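Local atomic coordinates of fervidolysin (Fervidobacterium pennivorans, PDB entry 1R6V), a protein that degrades keratin into peptides as a subtilisin-like serine protease, which allows the bacterium to grow on native feathers. Residues Ile19-Leu24 and Gln76-Ile81; Ile34-Asn39 and Lys87-Val92; Asn39-Val44 and Lys63-Lys68; Tyr273-Lys278 and Tyr479-Pro484. The protein carries 1 engineered substitution. All blocks are in the same frame, centred on the assembly; numbering follows the deposited sequence.

Three of the four contacts lie within the propeptide, and the fourth joins two other domains next to it. Contacts 2 and 3, with centres about 6 Å apart, share Asn39 and one antiparallel sheet, in which strand 33-38 lies between strands 64-68 and 89-93. Contact 1, its centre about 11 Å from that of contact 2, adds helix 74-81 and the leading loop, whose Gly22 and Leu20 bond to the backbone of Val92. Along the chain contacts 1 and 2 interleave, contact 3 falls within the span of contact 2, and contact 4 follows much later. Contact 4, centred about 13 Å from contact 2, ties the catalytic domain to a beta-sandwich; Tyr91 with Thr276, and Leu20 with Tyr275, bring the propeptide onto that seam.

Contact 1: residues Ile19-Leu24 and Gln76-Ile81; sequences ILFGEL and QAYDKI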
loop_
_atom_site.group_PDB
_atom_site.type_symbol
_atom_site.label_atom_id
_atom_site.label_comp_id
_atom_site.label_asym_id
_atom_site.label_seq_id
_atom_site.Cartn_x
_atom_site.Cartn_y
_atom_site.Cartn_z
ATOM N N ILE A 19 9.693 7.970 -15.306
ATOM C CA ILE A 19 9.898 7.704 -13.899
ATOM C C ILE A 19 8.519 7.511 -13.254
ATOM O O ILE A 19 7.541 8.146 -13.650
ATOM C CB ILE A 19 10.676 8.877 -13.255
ATOM C CG1 ILE A 19 10.872 8.640 -11.754
ATOM C CG2 ILE A 19 9.950 10.163 -13.509
ATOM C CD1 ILE A 19 9.724 9.107 -10.911
ATOM N N LEU A 20 8.446 6.623 -12.265
ATOM C CA LEU A 20 7.191 6.325 -11.594
ATOM C C LEU A 20 6.890 7.338 -10.490
ATOM O O LEU A 20 7.569 7.366 -9.461
ATOM C CB LEU A 20 7.261 4.916 -11.001
ATOM C CG LEU A 20 5.949 4.166 -10.728
ATOM C CD1 LEU A 20 6.282 2.752 -10.228
ATOM C CD2 LEU A 20 5.120 4.904 -9.711
ATOM N N PHE A 21 5.889 8.182 -10.716
ATOM C CA PHE A 21 5.490 9.173 -9.723
ATOM C C PHE A 21 4.220 8.726 -9.021
ATOM O O PHE A 21 3.295 8.235 -9.668
ATOM C CB PHE A 21 5.208 10.530 -10.373
ATOM C CG PHE A 21 6.431 11.311 -10.725
ATOM C CD1 PHE A 21 6.768 11.532 -12.056
ATOM C CD2 PHE A 21 7.213 11.873 -9.727
ATOM C CE1 PHE A 21 7.880 12.325 -12.396
ATOM C CE2 PHE A 21 8.320 12.662 -10.046
ATOM C CZ PHE A 21 8.652 12.889 -11.390
ATOM N N GLY A 22 4.172 8.891 -7.703
ATOM C CA GLY A 22 2.980 8.512 -6.968
ATOM C C GLY A 22 1.839 9.456 -7.304
ATOM O O GLY A 22 2.035 10.669 -7.423
ATOM N N GLU A 23 0.635 8.914 -7.451
ATOM C CA GLU A 23 -0.520 9.733 -7.796
ATOM C C GLU A 23 -0.792 10.801 -6.754
ATOM O O GLU A 23 -0.764 10.533 -5.554
ATOM C CB GLU A 23 -1.768 8.857 -7.964
ATOM C CG GLU A 23 -3.024 9.666 -8.294
ATOM C CD GLU A 23 -4.251 8.806 -8.557
ATOM O OE1 GLU A 23 -5.328 9.384 -8.817
ATOM O OE2 GLU A 23 -4.137 7.571 -8.501
ATOM N N LEU A 24 -1.050 12.017 -7.230
ATOM C CA LEU A 24 -1.336 13.159 -6.373
ATOM C C LEU A 24 -2.835 13.433 -6.347
ATOM O O LEU A 24 -3.443 13.680 -7.389
ATOM C CB LEU A 24 -0.587 14.387 -6.892
ATOM C CG LEU A 24 0.725 14.790 -6.203
ATOM C CD1 LEU A 24 1.549 13.589 -5.839
ATOM C CD2 LEU A 24 1.492 15.756 -7.094
ATOM N N GLN A 76 5.525 20.801 -7.225
ATOM C CA GLN A 76 6.670 21.538 -7.737
ATOM C C GLN A 76 7.919 20.653 -7.762
ATOM O O GLN A 76 8.758 20.767 -8.661
ATOM C CB GLN A 76 6.917 22.778 -6.874
ATOM C CG GLN A 76 5.794 23.796 -6.938
ATOM C CD GLN A 76 6.052 24.984 -6.036
ATOM O OE1 GLN A 76 6.555 24.832 -4.926
ATOM N NE2 GLN A 76 5.694 26.175 -6.506
ATOM N N ALA A 77 8.057 19.770 -6.770
ATOM C CA ALA A 77 9.209 18.865 -6.741
ATOM C C ALA A 77 9.118 17.918 -7.938
ATOM O O ALA A 77 10.122 17.595 -8.578
ATOM C CB ALA A 77 9.237 18.056 -5.417
ATOM N N TYR A 78 7.911 17.447 -8.230
ATOM C CA TYR A 78 7.737 16.577 -9.388
ATOM C C TYR A 78 8.188 17.337 -10.653
ATOM O O TYR A 78 8.850 16.773 -11.517
ATOM C CB TYR A 78 6.269 16.189 -9.557
ATOM C CG TYR A 78 5.768 15.049 -8.700
ATOM C CD1 TYR A 78 6.445 14.651 -7.541
ATOM C CD2 TYR A 78 4.603 14.378 -9.048
ATOM C CE1 TYR A 78 5.956 13.590 -6.747
ATOM C CE2 TYR A 78 4.105 13.328 -8.268
ATOM C CZ TYR A 78 4.784 12.935 -7.123
ATOM O OH TYR A 78 4.293 11.869 -6.370
ATOM N N ASP A 79 7.826 18.610 -10.759
ATOM C CA ASP A 79 8.217 19.378 -11.940
ATOM C C ASP A 79 9.728 19.473 -12.083
ATOM O O ASP A 79 10.244 19.489 -13.198
ATOM C CB ASP A 79 7.621 20.790 -11.908
ATOM C CG ASP A 79 6.114 20.797 -12.118
ATOM O OD1 ASP A 79 5.590 19.909 -12.830
ATOM O OD2 ASP A 79 5.449 21.705 -11.584
ATOM N N LYS A 80 10.440 19.542 -10.959
ATOM C CA LYS A 80 11.900 19.626 -10.983
ATOM C C LYS A 80 12.574 18.290 -11.278
ATOM O O LYS A 80 13.733 18.248 -11.681
ATOM C CB LYS A 80 12.426 20.119 -9.632
ATOM C CG LYS A 80 12.183 21.587 -9.343
ATOM C CD LYS A 80 13.220 22.442 -10.037
ATOM C CE LYS A 80 13.131 23.881 -9.570
ATOM N NZ LYS A 80 14.335 24.663 -9.972
ATOM N N ILE A 81 11.837 17.202 -11.068
ATOM C CA ILE A 81 12.357 15.856 -11.238
ATOM C C ILE A 81 12.000 15.172 -12.555
ATOM O O ILE A 81 12.817 14.450 -13.122
ATOM C CB ILE A 81 11.829 14.933 -10.097
ATOM C CG1 ILE A 81 12.249 15.481 -8.724
ATOM C CG2 ILE A 81 12.361 13.507 -10.285
ATOM C CD1 ILE A 81 11.553 14.782 -7.541
#
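Phe21 and Tyr78 form the dense part of this contact between the propeptide's leading loop and helix 74-81. Their rings overlap obliquely, planes 33° apart and centroids 4.3 Å apart, with Phe21 CD2 sitting over the centre of the tyrosine ring. Ile19 CD1 lies over a face of the Phe21 ring, and at its far end Phe21 CZ meets Ile81 CG2 at 3.9 Å. Tyr78 has CG anti to its own carbonyl carbon (chi1 -82°), which sends the ring from the helix across to the loop, where its OH donates to Gly22 O at 2.8 Å. That acceptor lies at the ring edge, near its plane. Partly exposed Leu24 brings CD1 to 3.5 Å from Tyr78 CE2. A phenylalanine in place of Tyr78 would probably keep the ring overlap but leave Gly22 O without its hydroxyl donor and the loop less firmly tied. The outer flank of the helix is different: Gln76 and Lys80 are exposed, and Asp79 points away, its OD1 in a salt bridge with Lys82 and a hydrogen bond with Tyr524. This beta-alpha-beta-beta-alpha-beta order, with helices on one side of a 2-3-1-4 antiparallel sheet, is consistent with the ferredoxin-like fold of subtilisin propeptides.

Contact 2: residues Ile34-Asn39 and Lys87-Val92; sequences ILVGYN and KGIRYV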
loop_
_atom_site.group_PDB
_atom_site.type_symbol
_atom_site.label_atom_id
_atom_site.label_comp_id
_atom_site.label_asym_id
_atom_site.label_seq_id
_atom_site.Cartn_x
_atom_site.Cartn_y
_atom_site.Cartn_z
ATOM N N ILE A 34 8.913 14.230 -0.044
ATOM C CA ILE A 34 8.806 13.150 -1.023
ATOM C C ILE A 34 9.582 11.928 -0.556
ATOM O O ILE A 34 10.586 12.046 0.149
ATOM C CB ILE A 34 9.331 13.540 -2.434
ATOM C CG1 ILE A 34 10.768 14.076 -2.364
ATOM C CG2 ILE A 34 8.389 14.546 -3.066
ATOM C CD1 ILE A 34 11.370 14.359 -3.790
ATOM N N LEU A 35 9.079 10.747 -0.914
ATOM C CA LEU A 35 9.739 9.494 -0.555
ATOM C C LEU A 35 10.310 8.973 -1.852
ATOM O O LEU A 35 9.589 8.857 -2.838
ATOM C CB LEU A 35 8.738 8.472 0.013
ATOM C CG LEU A 35 7.804 8.924 1.146
ATOM C CD1 LEU A 35 7.329 7.700 1.899
ATOM C CD2 LEU A 35 8.465 9.900 2.068
ATOM N N VAL A 36 11.605 8.675 -1.856
ATOM C CA VAL A 36 12.263 8.199 -3.062
ATOM C C VAL A 36 12.754 6.768 -2.929
ATOM O O VAL A 36 13.588 6.470 -2.077
ATOM C CB VAL A 36 13.471 9.113 -3.433
ATOM C CG1 VAL A 36 14.140 8.618 -4.719
ATOM C CG2 VAL A 36 12.979 10.575 -3.615
ATOM N N GLY A 37 12.198 5.888 -3.760
ATOM C CA GLY A 37 12.605 4.498 -3.788
ATOM C C GLY A 37 13.668 4.474 -4.860
ATOM O O GLY A 37 13.422 4.894 -5.992
ATOM N N TYR A 38 14.850 3.982 -4.524
ATOM C CA TYR A 38 15.944 3.984 -5.475
ATOM C C TYR A 38 16.545 2.610 -5.653
ATOM O O TYR A 38 16.234 1.671 -4.922
ATOM C CB TYR A 38 17.042 4.923 -4.950
ATOM C CG TYR A 38 17.634 4.491 -3.610
ATOM C CD1 TYR A 38 18.687 3.577 -3.549
ATOM C CD2 TYR A 38 17.140 4.991 -2.401
ATOM C CE1 TYR A 38 19.236 3.172 -2.322
ATOM C CE2 TYR A 38 17.688 4.586 -1.157
ATOM C CZ TYR A 38 18.738 3.673 -1.131
ATOM O OH TYR A 38 19.286 3.266 0.076
ATOM N N ASN A 39 17.399 2.502 -6.659
ATOM C CA ASN A 39 18.155 1.287 -6.853
ATOM C C ASN A 39 19.572 1.774 -6.568
ATOM O O ASN A 39 20.279 1.180 -5.771
ATOM C CB ASN A 39 18.029 0.754 -8.276
ATOM C CG ASN A 39 16.729 0.000 -8.495
ATOM O OD1 ASN A 39 16.278 -0.752 -7.625
ATOM N ND2 ASN A 39 16.125 0.192 -9.658
ATOM N N LYS A 87 18.143 7.302 -13.990
ATOM C CA LYS A 87 18.031 5.908 -14.413
ATOM C C LYS A 87 17.943 4.896 -13.266
ATOM O O LYS A 87 17.298 3.851 -13.396
ATOM C CB LYS A 87 19.197 5.534 -15.334
ATOM C CG LYS A 87 20.518 5.276 -14.627
ATOM C CD LYS A 87 21.092 6.535 -14.006
ATOM C CE LYS A 87 22.404 6.240 -13.263
ATOM N NZ LYS A 87 23.448 5.617 -14.141
ATOM N N GLY A 88 18.583 5.199 -12.147
ATOM C CA GLY A 88 18.551 4.270 -11.033
ATOM C C GLY A 88 17.565 4.613 -9.935
ATOM O O GLY A 88 17.842 4.367 -8.766
ATOM N N ILE A 89 16.422 5.183 -10.308
ATOM C CA ILE A 89 15.384 5.546 -9.341
ATOM C C ILE A 89 14.167 4.657 -9.599
ATOM O O ILE A 89 13.762 4.484 -10.750
ATOM C CB ILE A 89 14.968 7.041 -9.497
ATOM C CG1 ILE A 89 16.118 7.970 -9.082
ATOM C CG2 ILE A 89 13.734 7.349 -8.652
ATOM C CD1 ILE A 89 16.661 7.749 -7.690
ATOM N N ARG A 90 13.586 4.079 -8.548
ATOM C CA ARG A 90 12.405 3.237 -8.734
ATOM C C ARG A 90 11.112 4.056 -8.748
ATOM O O ARG A 90 10.243 3.851 -9.605
ATOM C CB ARG A 90 12.334 2.153 -7.648
ATOM C CG ARG A 90 13.209 0.925 -7.925
ATOM C CD ARG A 90 13.062 -0.125 -6.820
ATOM N NE ARG A 90 13.633 0.394 -5.583
ATOM C CZ ARG A 90 12.995 0.486 -4.422
ATOM N NH1 ARG A 90 11.732 0.077 -4.299
ATOM N NH2 ARG A 90 13.625 1.021 -3.390
ATOM N N TYR A 91 10.973 4.989 -7.811
ATOM C CA TYR A 91 9.767 5.807 -7.770
ATOM C C TYR A 91 9.954 7.006 -6.869
ATOM O O TYR A 91 10.908 7.071 -6.088
ATOM C CB TYR A 91 8.567 4.993 -7.255
ATOM C CG TYR A 91 8.743 4.492 -5.834
ATOM C CD1 TYR A 91 8.575 5.350 -4.736
ATOM C CD2 TYR A 91 9.156 3.185 -5.587
ATOM C CE1 TYR A 91 8.827 4.909 -3.431
ATOM C CE2 TYR A 91 9.414 2.732 -4.280
ATOM C CZ TYR A 91 9.247 3.598 -3.212
ATOM O OH TYR A 91 9.496 3.156 -1.930
ATOM N N VAL A 92 9.040 7.963 -7.004
ATOM C CA VAL A 92 9.030 9.162 -6.176
ATOM C C VAL A 92 7.574 9.334 -5.813
ATOM O O VAL A 92 6.743 9.439 -6.705
ATOM C CB VAL A 92 9.478 10.416 -6.948
ATOM C CG1 VAL A 92 9.455 11.624 -5.996
ATOM C CG2 VAL A 92 10.885 10.215 -7.498
HETATM O O HOH W 1 16.883 1.581 -12.124
#
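Val36, Ile89 and Val92 make the apolar centre between strands 33-38 and 89-93. Ile89 CD1 lies 4.0 Å from Val36 CG1 and equally far from Tyr38 CB, while Val92 CG1 rests 4.0 Å from Ile34 CD1; helices 41-51 and 74-81 pack against this side. On the sheet's other face the Tyr91 ring swings in over Gly37, with CG set between backbone N and carbonyl carbon (chi1 62°), and takes Gly37 CA against its face, a CH-pi contact 3.7 Å from the centroid. The strands are an antiparallel pair of the ferredoxin-like propeptide sheet, with a classic beta bulge, Arg90 and Tyr91 both opposing Gly37: Arg90 N, at 2.7 Å, and Tyr91 N reach Gly37 O from the same face of its plane. From within the bulge, the Arg90 side chain bends at chi3 to bring its guanidinium edge side-on to Tyr38 O, NE at 3.0 Å and NH2 at 3.1 Å. A leucine in place of Arg90 would probably leave Tyr38 O and Ile62 O without these donors. The Asn39 side chain crosses that of Arg90 at about a right angle, Asn39 OD1 3.4 Å from Arg90 CD, and at the exposed end a water links Asn39 ND2 to Lys87 O.

Contact 3: residues Asn39-Val44 and Lys63-Lys68; sequences NDRSEV and KVVSIK
Val65, Lys63 and Val44 carry the contact between the start of helix 41-51 and strand 64-68. Val65, on the face of the sheet that looks toward the helix, divides its work between two neighbours. Its CB meets Val44 CG1 at 4.0 Å, and its CG2 lies against one face of the Arg41 guanidinium, 3.6 Å from Arg41 NE, the two side chains crossing at about a right angle. Arg41 gets there by a bend at chi2 (58°), which folds the chain back over the strand; the nitrogens beyond are engaged in salt bridges, NH1 with Asp45 and NH2 with Glu58. Val44 has CG1 anti to its backbone N (chi1 179°), a position from which this single methyl serves two residues of the strand, since Ile67 CD1 also lies 4.1 Å from it. The apolar part is small, but its three aliphatic residues are all buried.

Lys63 works at the exposed end. Its backbone belongs to a G1 beta bulge formed with strand 54-59, and its side chain extends until a bend at chi4 turns NZ onto Asn39 O. The bond is 2.9 Å long and lies in the carbonyl plane, on a lone pair. Just beyond, Asp40 caps the helix: OD1 accepts from Ser42 N at 2.9 Å and also from Ser42 OG. Aliphatic burial therefore joins helix to sheet on the inside and Lys63 meets a carbonyl at the surface, with the Arg41 guanidinium lying between the two, packed on Val65 and salt-bridged to carboxylates; the lysine would probably draw the Asn39 carbonyl into a more polarised state.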
loop_
_atom_site.group_PDB
_atom_site.type_symbol
_atom_site.label_atom_id
_atom_site.label_comp_id
_atom_site.label_asym_id
_atom_site.label_seq_id
_atom_site.Cartn_x
_atom_site.Cartn_y
_atom_site.Cartn_z
ATOM N N ASN A 39 17.399 2.502 -6.659
ATOM C CA ASN A 39 18.155 1.287 -6.853
ATOM C C ASN A 39 19.572 1.774 -6.568
ATOM O O ASN A 39 20.279 1.180 -5.771
ATOM C CB ASN A 39 18.029 0.754 -8.276
ATOM C CG ASN A 39 16.729 0.000 -8.495
ATOM O OD1 ASN A 39 16.278 -0.752 -7.625
ATOM N ND2 ASN A 39 16.125 0.192 -9.658
ATOM N N ASP A 40 19.944 2.903 -7.173
ATOM C CA ASP A 40 21.272 3.503 -7.006
ATOM C C ASP A 40 21.194 4.717 -6.076
ATOM O O ASP A 40 20.738 5.786 -6.470
ATOM C CB ASP A 40 21.802 3.904 -8.389
ATOM C CG ASP A 40 23.123 4.655 -8.340
ATOM O OD1 ASP A 40 23.660 4.908 -7.243
ATOM O OD2 ASP A 40 23.620 4.996 -9.432
ATOM N N ARG A 41 21.632 4.544 -4.833
ATOM C CA ARG A 41 21.581 5.627 -3.847
ATOM C C ARG A 41 22.215 6.935 -4.342
ATOM O O ARG A 41 21.778 8.017 -3.966
ATOM C CB ARG A 41 22.254 5.176 -2.536
ATOM C CG ARG A 41 22.383 6.261 -1.444
ATOM C CD ARG A 41 21.016 6.848 -1.032
ATOM N NE ARG A 41 21.122 7.924 -0.033
ATOM C CZ ARG A 41 21.379 9.202 -0.309
ATOM N NH1 ARG A 41 21.564 9.597 -1.563
ATOM N NH2 ARG A 41 21.441 10.095 0.670
ATOM N N SER A 42 23.237 6.845 -5.188
ATOM C CA SER A 42 23.879 8.065 -5.669
ATOM C C SER A 42 22.942 8.923 -6.533
ATOM O O SER A 42 23.036 10.159 -6.537
ATOM C CB SER A 42 25.161 7.732 -6.448
ATOM O OG SER A 42 24.873 7.122 -7.692
ATOM N N GLU A 43 22.024 8.278 -7.244
ATOM C CA GLU A 43 21.097 9.010 -8.095
ATOM C C GLU A 43 20.152 9.870 -7.281
ATOM O O GLU A 43 19.629 10.869 -7.774
ATOM C CB GLU A 43 20.276 8.056 -8.970
ATOM C CG GLU A 43 21.016 7.523 -10.184
ATOM C CD GLU A 43 21.320 8.608 -11.214
ATOM O OE1 GLU A 43 20.388 9.098 -11.896
ATOM O OE2 GLU A 43 22.503 8.979 -11.342
ATOM N N VAL A 44 19.906 9.470 -6.039
ATOM C CA VAL A 44 19.013 10.235 -5.181
ATOM C C VAL A 44 19.606 11.627 -4.982
ATOM O O VAL A 44 18.876 12.608 -4.851
ATOM C CB VAL A 44 18.824 9.542 -3.805
ATOM C CG1 VAL A 44 17.913 10.371 -2.913
ATOM C CG2 VAL A 44 18.213 8.149 -4.011
ATOM N N LYS A 63 15.640 0.421 0.429
ATOM C CA LYS A 63 16.121 1.427 -0.519
ATOM C C LYS A 63 15.204 2.640 -0.686
ATOM O O LYS A 63 14.754 2.956 -1.795
ATOM C CB LYS A 63 16.373 0.773 -1.881
ATOM C CG LYS A 63 17.565 -0.185 -1.909
ATOM C CD LYS A 63 17.619 -0.892 -3.259
ATOM C CE LYS A 63 18.946 -1.594 -3.501
ATOM N NZ LYS A 63 20.078 -0.616 -3.536
ATOM N N VAL A 64 14.966 3.329 0.425
ATOM C CA VAL A 64 14.124 4.514 0.444
ATOM C C VAL A 64 14.824 5.639 1.162
ATOM O O VAL A 64 15.532 5.417 2.140
ATOM C CB VAL A 64 12.778 4.258 1.176
ATOM C CG1 VAL A 64 12.074 5.587 1.472
ATOM C CG2 VAL A 64 11.877 3.390 0.314
ATOM N N VAL A 65 14.659 6.844 0.634
ATOM C CA VAL A 65 15.199 8.044 1.254
ATOM C C VAL A 65 14.017 9.007 1.271
ATOM O O VAL A 65 13.334 9.149 0.254
ATOM C CB VAL A 65 16.304 8.719 0.408
ATOM C CG1 VAL A 65 16.677 10.060 1.041
ATOM C CG2 VAL A 65 17.535 7.832 0.311
ATOM N N SER A 66 13.757 9.653 2.403
ATOM C CA SER A 66 12.670 10.626 2.477
ATOM C C SER A 66 13.360 11.989 2.403
ATOM O O SER A 66 14.363 12.216 3.077
ATOM C CB SER A 66 11.894 10.480 3.791
ATOM O OG SER A 66 12.724 10.775 4.895
ATOM N N ILE A 67 12.822 12.879 1.571
ATOM C CA ILE A 67 13.403 14.207 1.361
ATOM C C ILE A 67 12.442 15.330 1.703
ATOM O O ILE A 67 11.345 15.404 1.157
ATOM C CB ILE A 67 13.817 14.387 -0.117
ATOM C CG1 ILE A 67 14.780 13.272 -0.524
ATOM C CG2 ILE A 67 14.423 15.791 -0.336
ATOM C CD1 ILE A 67 15.148 13.282 -2.003
ATOM N N LYS A 68 12.851 16.210 2.610
ATOM C CA LYS A 68 12.027 17.354 2.980
ATOM C C LYS A 68 12.281 18.405 1.885
ATOM O O LYS A 68 13.425 18.635 1.498
ATOM C CB LYS A 68 12.465 17.884 4.341
ATOM C CG LYS A 68 11.380 18.609 5.075
ATOM C CD LYS A 68 11.904 19.215 6.354
ATOM C CE LYS A 68 10.743 19.639 7.219
ATOM N NZ LYS A 68 9.705 20.336 6.410
#

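Contact 4: residues Tyr273-Lys278 and Tyr479-Pro484; sequences YSYTMK and YAKTGP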
loop_
_atom_site.group_PDB
_atom_site.type_symbol
_atom_site.label_atom_id
_atom_site.label_comp_id
_atom_site.label_asym_id
_atom_site.label_seq_id
_atom_site.Cartn_x
_atom_site.Cartn_y
_atom_site.Cartn_z
ATOM N N TYR A 273 -2.158 4.368 -2.320
ATOM C CA TYR A 273 -1.381 3.152 -2.582
ATOM C C TYR A 273 0.049 3.643 -2.494
ATOM O O TYR A 273 0.483 4.453 -3.315
ATOM C CB TYR A 273 -1.607 2.626 -3.999
ATOM C CG TYR A 273 -0.922 1.304 -4.286
ATOM C CD1 TYR A 273 -1.624 0.108 -4.200
ATOM C CD2 TYR A 273 0.422 1.249 -4.679
ATOM C CE1 TYR A 273 -1.023 -1.103 -4.508
ATOM C CE2 TYR A 273 1.034 0.036 -4.988
ATOM C CZ TYR A 273 0.295 -1.137 -4.904
ATOM O OH TYR A 273 0.865 -2.341 -5.246
ATOM N N SER A 274 0.786 3.148 -1.514
ATOM C CA SER A 274 2.169 3.581 -1.323
ATOM C C SER A 274 3.138 2.488 -1.713
ATOM O O SER A 274 3.032 1.360 -1.225
ATOM C CB SER A 274 2.381 3.957 0.152
ATOM O OG SER A 274 3.753 4.068 0.500
ATOM N N TYR A 275 4.078 2.803 -2.598
ATOM C CA TYR A 275 5.062 1.794 -2.972
ATOM C C TYR A 275 6.001 1.543 -1.815
ATOM O O TYR A 275 6.528 0.433 -1.637
ATOM C CB TYR A 275 5.850 2.227 -4.196
ATOM C CG TYR A 275 5.058 2.034 -5.465
ATOM C CD1 TYR A 275 4.173 3.009 -5.910
ATOM C CD2 TYR A 275 5.181 0.858 -6.211
ATOM C CE1 TYR A 275 3.433 2.825 -7.075
ATOM C CE2 TYR A 275 4.442 0.666 -7.378
ATOM C CZ TYR A 275 3.576 1.661 -7.798
ATOM O OH TYR A 275 2.883 1.507 -8.975
ATOM N N THR A 276 6.239 2.587 -1.031
ATOM C CA THR A 276 7.098 2.466 0.132
ATOM C C THR A 276 6.478 1.549 1.175
ATOM O O THR A 276 7.149 0.663 1.715
ATOM C CB THR A 276 7.353 3.844 0.769
ATOM O OG1 THR A 276 8.082 4.641 -0.162
ATOM C CG2 THR A 276 8.186 3.718 2.067
ATOM N N MET A 277 5.193 1.749 1.460
ATOM C CA MET A 277 4.543 0.900 2.454
ATOM C C MET A 277 4.448 -0.553 1.973
ATOM O O MET A 277 4.539 -1.486 2.780
ATOM C CB MET A 277 3.145 1.429 2.795
ATOM C CG MET A 277 2.583 0.823 4.098
ATOM S SD MET A 277 3.561 1.198 5.629
ATOM C CE MET A 277 3.442 3.150 5.562
ATOM N N LYS A 278 4.271 -0.732 0.666
ATOM C CA LYS A 278 4.183 -2.064 0.054
ATOM C C LYS A 278 5.516 -2.745 0.333
ATOM O O LYS A 278 5.582 -3.891 0.788
ATOM C CB LYS A 278 3.986 -1.936 -1.466
ATOM C CG LYS A 278 3.907 -3.258 -2.253
ATOM C CD LYS A 278 2.529 -3.869 -2.144
ATOM C CE LYS A 278 2.303 -4.967 -3.182
ATOM N NZ LYS A 278 3.130 -6.196 -2.950
ATOM N N TYR A 479 -5.036 -7.345 -5.290
ATOM C CA TYR A 479 -4.755 -6.239 -6.191
ATOM C C TYR A 479 -3.367 -5.681 -5.925
ATOM O O TYR A 479 -2.925 -5.635 -4.782
ATOM C CB TYR A 479 -5.806 -5.140 -5.989
ATOM C CG TYR A 479 -5.531 -3.841 -6.730
ATOM C CD1 TYR A 479 -4.702 -2.858 -6.179
ATOM C CD2 TYR A 479 -6.103 -3.595 -7.974
ATOM C CE1 TYR A 479 -4.452 -1.659 -6.857
ATOM C CE2 TYR A 479 -5.859 -2.398 -8.661
ATOM C CZ TYR A 479 -5.034 -1.439 -8.097
ATOM O OH TYR A 479 -4.792 -0.267 -8.786
ATOM N N ALA A 480 -2.681 -5.274 -6.984
ATOM C CA ALA A 480 -1.357 -4.668 -6.863
ATOM C C ALA A 480 -1.033 -3.929 -8.150
ATOM O O ALA A 480 -1.580 -4.221 -9.209
ATOM C CB ALA A 480 -0.293 -5.723 -6.598
ATOM N N LYS A 481 -0.130 -2.968 -8.058
ATOM C CA LYS A 481 0.267 -2.203 -9.231
ATOM C C LYS A 481 1.707 -2.557 -9.586
ATOM O O LYS A 481 2.542 -2.736 -8.698
ATOM C CB LYS A 481 0.151 -0.721 -8.909
ATOM C CG LYS A 481 -1.242 -0.341 -8.446
ATOM C CD LYS A 481 -1.334 1.111 -8.013
ATOM C CE LYS A 481 -1.534 2.030 -9.196
ATOM N NZ LYS A 481 -1.756 3.436 -8.739
ATOM N N THR A 482 2.020 -2.648 -10.873
ATOM C CA THR A 482 3.388 -2.989 -11.240
ATOM C C THR A 482 4.338 -1.855 -10.887
ATOM O O THR A 482 3.977 -0.682 -10.971
ATOM C CB THR A 482 3.539 -3.318 -12.749
ATOM O OG1 THR A 482 3.156 -2.181 -13.532
ATOM C CG2 THR A 482 2.667 -4.530 -13.133
ATOM N N GLY A 483 5.549 -2.222 -10.478
ATOM C CA GLY A 483 6.552 -1.228 -10.134
ATOM C C GLY A 483 7.361 -0.855 -11.365
ATOM O O GLY A 483 7.008 -1.244 -12.487
ATOM N N PRO A 484 8.467 -0.117 -11.194
ATOM C CA PRO A 484 9.300 0.288 -12.330
ATOM C C PRO A 484 9.802 -0.842 -13.222
ATOM O O PRO A 484 10.112 -0.620 -14.397
ATOM C CB PRO A 484 10.448 1.045 -11.666
ATOM C CG PRO A 484 10.564 0.382 -10.327
ATOM C CD PRO A 484 9.110 0.249 -9.917
HETATM O O HOH W 2 3.274 -2.672 -6.099
HETATM O O HOH W 3 -0.696 -4.391 -3.614
#
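The N-terminal end of helix 275-286 in the catalytic domain meets an edge strand of the first beta-sandwich domain, with Tyr273 and Tyr275 reaching across to Lys481 and Thr482. Tyr273 has CG anti to its backbone N (chi1 -175°), which carries the ring out to the strand, where OH accepts from Lys481 N at 3.0 Å in a nearly straight bond, 172° at the hydrogen. The aliphatic part of Lys481 then runs back over the same ring: CD sits above its centre, 3.7 Å from the centroid, a CH-pi contact. Two waters add to the hold on Tyr273 OH, one at 2.6 Å bridging to Lys481 O, the other leading to Tyr479 O. Tyr275 has Tyr273 CE2 over the centre of one ring face, while its OH donates to Thr482 O at 3.2 Å from above the carbonyl plane. Tyr275 CE2 lies 4.0 Å from Gly483 CA. The helix start itself is fixed by Ser274, an N-cap whose OG accepts from Met277 N at 2.9 Å, and Tyr275 N bonds to Glu93 of the propeptide. Strand 478-481 is outermost in its sheet within the chain, consistent with this packing of a capped subtilase helix start against the edge strand of an Ig-like beta-sandwich.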